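Local coordinates for protein Udp-n-acetylglucosamine pyrophosphorylase (Trypanosoma brucei, PDB 4BQH) that probably catalyses the transfer of a uridylyl group from UTP to N-acetyl-alpha-D-glucosamine 1-phosphate, giving UDP-N-acetyl-alpha-D-glucosamine and diphosphate, at residues Ser146-Arg158 with Asn280-Val292. Sequence-based numbering, arbitrary orientation.
Sequences SLFMMHCEKIRRR and NIDNLLANVADPV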
loop_
_atom_site.group_PDB
_atom_site.type_symbol
_atom_site.label_atom_id
_atom_site.label_comp_id
_atom_site.label_asym_id
_atom_site.label_seq_id
_atom_site.Cartn_x
_atom_site.Cartn_y
_atom_site.Cartn_z
ATOM N N SER A 146 14.168 -5.374 8.587
ATOM C CA SER A 146 12.702 -5.359 8.660
ATOM C C SER A 146 12.068 -4.905 7.334
ATOM O O SER A 146 12.717 -4.305 6.475
ATOM C CB SER A 146 12.209 -4.475 9.819
ATOM O OG SER A 146 12.508 -3.085 9.652
ATOM N N LEU A 147 10.791 -5.215 7.167
ATOM C CA LEU A 147 10.060 -4.677 6.036
ATOM C C LEU A 147 10.081 -3.136 6.041
ATOM O O LEU A 147 10.307 -2.543 4.992
ATOM C CB LEU A 147 8.634 -5.250 5.982
ATOM C CG LEU A 147 8.569 -6.771 5.763
ATOM C CD1 LEU A 147 7.112 -7.191 5.937
ATOM C CD2 LEU A 147 9.090 -7.182 4.396
ATOM N N PHE A 148 9.893 -2.496 7.198
ATOM C CA PHE A 148 10.010 -1.020 7.274
ATOM C C PHE A 148 11.371 -0.547 6.760
ATOM O O PHE A 148 11.446 0.366 5.963
ATOM C CB PHE A 148 9.796 -0.471 8.689
ATOM C CG PHE A 148 8.350 -0.285 9.085
ATOM C CD1 PHE A 148 7.446 0.355 8.236
ATOM C CD2 PHE A 148 7.911 -0.663 10.360
ATOM C CE1 PHE A 148 6.118 0.561 8.630
ATOM C CE2 PHE A 148 6.575 -0.449 10.764
ATOM C CZ PHE A 148 5.675 0.157 9.893
ATOM N N MET A 149 12.442 -1.195 7.205
ATOM C CA MET A 149 13.776 -0.758 6.837
ATOM C C MET A 149 13.989 -0.806 5.337
ATOM O O MET A 149 14.519 0.141 4.765
ATOM C CB MET A 149 14.839 -1.603 7.551
ATOM C CG MET A 149 16.258 -1.197 7.196
ATOM S SD MET A 149 17.328 -1.912 8.451
ATOM C CE MET A 149 18.904 -1.231 7.946
ATOM N N MET A 150 13.552 -1.890 4.692
ATOM C CA MET A 150 13.731 -2.024 3.244
ATOM C C MET A 150 12.899 -0.984 2.471
ATOM O O MET A 150 13.372 -0.453 1.470
ATOM C CB MET A 150 13.484 -3.451 2.758
ATOM C CG MET A 150 14.645 -4.397 3.112
ATOM S SD MET A 150 14.385 -6.124 2.640
ATOM C CE MET A 150 13.018 -6.528 3.708
ATOM N N HIS A 151 11.692 -0.688 2.943
ATOM C CA HIS A 151 10.904 0.409 2.350
ATOM C C HIS A 151 11.634 1.721 2.396
ATOM O O HIS A 151 11.691 2.426 1.386
ATOM C CB HIS A 151 9.525 0.562 2.988
ATOM C CG HIS A 151 8.410 -0.095 2.194
ATOM N ND1 HIS A 151 8.332 -1.435 2.035
ATOM C CD2 HIS A 151 7.309 0.444 1.539
ATOM C CE1 HIS A 151 7.225 -1.748 1.285
ATOM N NE2 HIS A 151 6.606 -0.607 0.976
ATOM N N CYS A 152 12.214 2.054 3.548
ATOM C CA CYS A 152 12.907 3.334 3.709
ATOM C C CYS A 152 14.178 3.413 2.867
ATOM O O CYS A 152 14.521 4.478 2.342
ATOM C CB CYS A 152 13.214 3.603 5.183
ATOM S SG CYS A 152 11.726 3.811 6.194
ATOM N N GLU A 153 14.874 2.289 2.731
ATOM C CA GLU A 153 16.058 2.260 1.906
ATOM C C GLU A 153 15.714 2.413 0.434
ATOM O O GLU A 153 16.456 3.039 -0.314
ATOM C CB GLU A 153 16.844 0.972 2.155
ATOM C CG GLU A 153 17.574 1.029 3.472
ATOM C CD GLU A 153 18.420 -0.207 3.752
ATOM O OE1 GLU A 153 18.480 -1.122 2.909
ATOM O OE2 GLU A 153 19.029 -0.239 4.841
ATOM N N LYS A 154 14.561 1.878 0.005
ATOM C CA LYS A 154 14.128 2.105 -1.369
ATOM C C LYS A 154 13.884 3.603 -1.605
ATOM O O LYS A 154 14.275 4.137 -2.637
ATOM C CB LYS A 154 12.872 1.286 -1.698
ATOM C CG LYS A 154 13.156 -0.219 -1.819
ATOM C CD LYS A 154 11.864 -1.042 -1.914
ATOM C CE LYS A 154 12.162 -2.514 -2.211
ATOM N NZ LYS A 154 10.886 -3.318 -2.237
ATOM N N ILE A 155 13.292 4.282 -0.628
ATOM C CA ILE A 155 13.047 5.724 -0.778
ATOM C C ILE A 155 14.384 6.440 -0.887
ATOM O O ILE A 155 14.573 7.283 -1.775
ATOM C CB ILE A 155 12.265 6.288 0.414
ATOM C CG1 ILE A 155 10.825 5.769 0.354
ATOM C CG2 ILE A 155 12.324 7.828 0.450
ATOM C CD1 ILE A 155 9.971 6.155 1.534
ATOM N N ARG A 156 15.297 6.115 0.019
ATOM C CA ARG A 156 16.638 6.758 -0.015
ATOM C C ARG A 156 17.332 6.576 -1.362
ATOM O O ARG A 156 17.956 7.510 -1.902
ATOM C CB ARG A 156 17.510 6.230 1.131
ATOM C CG ARG A 156 17.112 6.819 2.483
ATOM C CD ARG A 156 17.661 6.025 3.646
ATOM N NE ARG A 156 19.122 6.082 3.607
ATOM C CZ ARG A 156 19.917 5.199 4.189
ATOM N NH1 ARG A 156 19.410 4.196 4.913
ATOM N NH2 ARG A 156 21.224 5.334 4.050
ATOM N N ARG A 157 17.266 5.372 -1.910
ATOM C CA ARG A 157 17.879 5.113 -3.210
ATOM C C ARG A 157 17.221 5.897 -4.361
ATOM O O ARG A 157 17.919 6.494 -5.196
ATOM C CB ARG A 157 17.941 3.607 -3.491
ATOM C CG ARG A 157 18.664 3.253 -4.769
ATOM C CD ARG A 157 20.133 3.663 -4.747
ATOM N NE ARG A 157 20.679 3.313 -6.049
ATOM C CZ ARG A 157 21.558 4.023 -6.730
ATOM N NH1 ARG A 157 22.033 5.167 -6.246
ATOM N NH2 ARG A 157 21.958 3.566 -7.908
ATOM N N ARG A 158 15.890 5.896 -4.402
ATOM C CA ARG A 158 15.158 6.657 -5.419
ATOM C C ARG A 158 15.505 8.180 -5.309
ATOM O O ARG A 158 15.653 8.878 -6.320
ATOM C CB ARG A 158 13.644 6.419 -5.306
ATOM C CG ARG A 158 13.166 5.027 -5.783
ATOM C CD ARG A 158 13.295 4.796 -7.293
ATOM N NE ARG A 158 12.703 3.497 -7.643
ATOM C CZ ARG A 158 12.853 2.872 -8.803
ATOM N NH1 ARG A 158 13.601 3.393 -9.756
ATOM N NH2 ARG A 158 12.222 1.711 -9.026
ATOM N N ASN A 280 0.828 -1.574 0.584
ATOM C CA ASN A 280 0.837 -2.296 1.844
ATOM C C ASN A 280 2.269 -2.694 2.242
ATOM O O ASN A 280 3.050 -3.128 1.394
ATOM C CB ASN A 280 -0.006 -3.567 1.689
ATOM C CG ASN A 280 -0.410 -4.168 3.025
ATOM O OD1 ASN A 280 0.419 -4.496 3.889
ATOM N ND2 ASN A 280 -1.722 -4.333 3.193
ATOM N N ILE A 281 2.583 -2.552 3.536
ATOM C CA ILE A 281 3.895 -2.921 4.050
ATOM C C ILE A 281 4.194 -4.404 3.835
ATOM O O ILE A 281 5.353 -4.796 3.871
ATOM C CB ILE A 281 4.067 -2.524 5.543
ATOM C CG1 ILE A 281 5.557 -2.582 5.997
ATOM C CG2 ILE A 281 3.218 -3.397 6.434
ATOM C CD1 ILE A 281 6.596 -1.991 5.063
ATOM N N ASP A 282 3.153 -5.215 3.590
ATOM C CA ASP A 282 3.368 -6.670 3.358
ATOM C C ASP A 282 4.037 -7.060 2.035
ATOM O O ASP A 282 4.417 -8.220 1.845
ATOM C CB ASP A 282 2.061 -7.474 3.565
ATOM C CG ASP A 282 1.055 -7.343 2.416
ATOM O OD1 ASP A 282 1.341 -6.758 1.336
ATOM O OD2 ASP A 282 -0.090 -7.851 2.593
ATOM N N ASN A 283 4.188 -6.102 1.126
ATOM C CA ASN A 283 4.668 -6.426 -0.205
ATOM C C ASN A 283 6.176 -6.312 -0.259
ATOM O O ASN A 283 6.718 -5.206 -0.357
ATOM C CB ASN A 283 4.035 -5.500 -1.235
ATOM C CG ASN A 283 4.415 -5.872 -2.647
ATOM O OD1 ASN A 283 5.110 -6.866 -2.871
ATOM N ND2 ASN A 283 3.985 -5.074 -3.604
ATOM N N LEU A 284 6.862 -7.452 -0.189
ATOM C CA LEU A 284 8.319 -7.423 -0.184
ATOM C C LEU A 284 8.883 -6.839 -1.472
ATOM O O LEU A 284 9.995 -6.282 -1.470
ATOM C CB LEU A 284 8.880 -8.840 -0.008
ATOM C CG LEU A 284 10.406 -8.950 0.162
ATOM C CD1 LEU A 284 10.900 -8.273 1.441
ATOM C CD2 LEU A 284 10.832 -10.425 0.159
ATOM N N LEU A 285 8.144 -6.993 -2.575
ATOM C CA LEU A 285 8.628 -6.550 -3.877
ATOM C C LEU A 285 8.156 -5.134 -4.276
ATOM O O LEU A 285 8.279 -4.753 -5.440
ATOM C CB LEU A 285 8.214 -7.539 -4.956
ATOM C CG LEU A 285 9.030 -8.828 -5.156
ATOM C CD1 LEU A 285 9.521 -9.509 -3.883
ATOM C CD2 LEU A 285 8.146 -9.751 -5.981
ATOM N N ALA A 286 7.676 -4.367 -3.310
ATOM C CA ALA A 286 7.019 -3.092 -3.605
ATOM C C ALA A 286 7.978 -2.147 -4.325
ATOM O O ALA A 286 9.127 -1.961 -3.895
ATOM C CB ALA A 286 6.514 -2.448 -2.329
ATOM N N ASN A 287 7.519 -1.612 -5.459
ATOM C CA ASN A 287 8.327 -0.698 -6.223
ATOM C C ASN A 287 8.022 0.699 -5.674
ATOM O O ASN A 287 7.149 1.425 -6.168
ATOM C CB ASN A 287 8.023 -0.842 -7.706
ATOM C CG ASN A 287 9.009 -0.104 -8.576
ATOM O OD1 ASN A 287 9.828 0.665 -8.080
ATOM N ND2 ASN A 287 8.938 -0.334 -9.870
ATOM N N VAL A 288 8.756 1.047 -4.621
ATOM C CA VAL A 288 8.486 2.236 -3.802
ATOM C C VAL A 288 8.996 3.505 -4.498
ATOM O O VAL A 288 10.154 3.563 -4.923
ATOM C CB VAL A 288 9.149 2.090 -2.415
ATOM C CG1 VAL A 288 8.947 3.339 -1.577
ATOM C CG2 VAL A 288 8.595 0.867 -1.708
ATOM N N ALA A 289 8.130 4.522 -4.584
ATOM C CA ALA A 289 8.414 5.746 -5.357
ATOM C C ALA A 289 8.824 5.412 -6.797
ATOM O O ALA A 289 9.857 5.848 -7.293
ATOM C CB ALA A 289 9.451 6.623 -4.646
ATOM N N ASP A 290 8.013 4.592 -7.460
ATOM C CA ASP A 290 8.316 4.106 -8.804
ATOM C C ASP A 290 8.222 5.271 -9.792
ATOM O O ASP A 290 7.125 5.769 -10.020
ATOM C CB ASP A 290 7.264 3.039 -9.167
ATOM C CG ASP A 290 7.398 2.508 -10.567
ATOM O OD1 ASP A 290 8.250 2.954 -11.349
ATOM O OD2 ASP A 290 6.614 1.579 -10.896
ATOM N N PRO A 291 9.364 5.703 -10.378
ATOM C CA PRO A 291 9.337 6.856 -11.278
ATOM C C PRO A 291 8.580 6.596 -12.591
ATOM O O PRO A 291 8.076 7.546 -13.191
ATOM C CB PRO A 291 10.830 7.124 -11.546
ATOM C CG PRO A 291 11.458 5.744 -11.455
ATOM C CD PRO A 291 10.726 5.125 -10.279
ATOM N N VAL A 292 8.466 5.346 -13.030
ATOM C CA VAL A 292 7.653 5.060 -14.248
ATOM C C VAL A 292 6.153 5.237 -13.943
ATOM O O VAL A 292 5.412 5.815 -14.742
ATOM C CB VAL A 292 7.942 3.658 -14.811
ATOM C CG1 VAL A 292 7.038 3.307 -15.997
ATOM C CG2 VAL A 292 9.419 3.558 -15.197
HETATM O O HOH W 1 4.130 -1.154 -0.344
HETATM O O HOH W 2 11.578 -4.769 0.217
HETATM O O HOH W 3 11.811 1.582 -5.582
#
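Ile-281, Val-288 and Arg-158 carry this buried contact, the first two by sandwiching the imidazole of His-151 between them. Ile-281 CD1 lies over one face of the ring, 3.8 Å from its centroid, and Val-288 CG2 over the opposite face, a pair of CH-pi contacts. At the ring edge, in its plane, a water 2.9 Å from His-151 NE2 donates to Asn-280 O; the water thus bridges the imidazole to the last residue of strand 275-280. The other methyl of Val-288, CG1, packs 3.6 Å from Ile-155 CG1, while Ile-281 CD1 also reaches Leu-147 CB and the Phe-148 ring.

In Arg-158 the bend at chi2 (-68°) turns the side chain so that the guanidinium lies against Pro-291, whose CD sits over the centre of one face. Arg-158 NH2 donates to a lone pair of Asn-287 OD1 at 2.8 Å in a bent bond (140°), the guanidinium and amide planes 23° apart. NE binds a water that donates to Val-288 O, and NH1 reaches Tyr-106 of helix 95-110, so all three nitrogens are engaged. Between these two sites the extended Lys-154 delivers NZ to Ala-286 O at 2.8 Å, in the carbonyl plane, with a weaker bond to Leu-284 O.

The contact joins helix 147-166 to the loop after inner strand 275-280, in the Rossmann-like alpha/beta core expected of a GT-A fold.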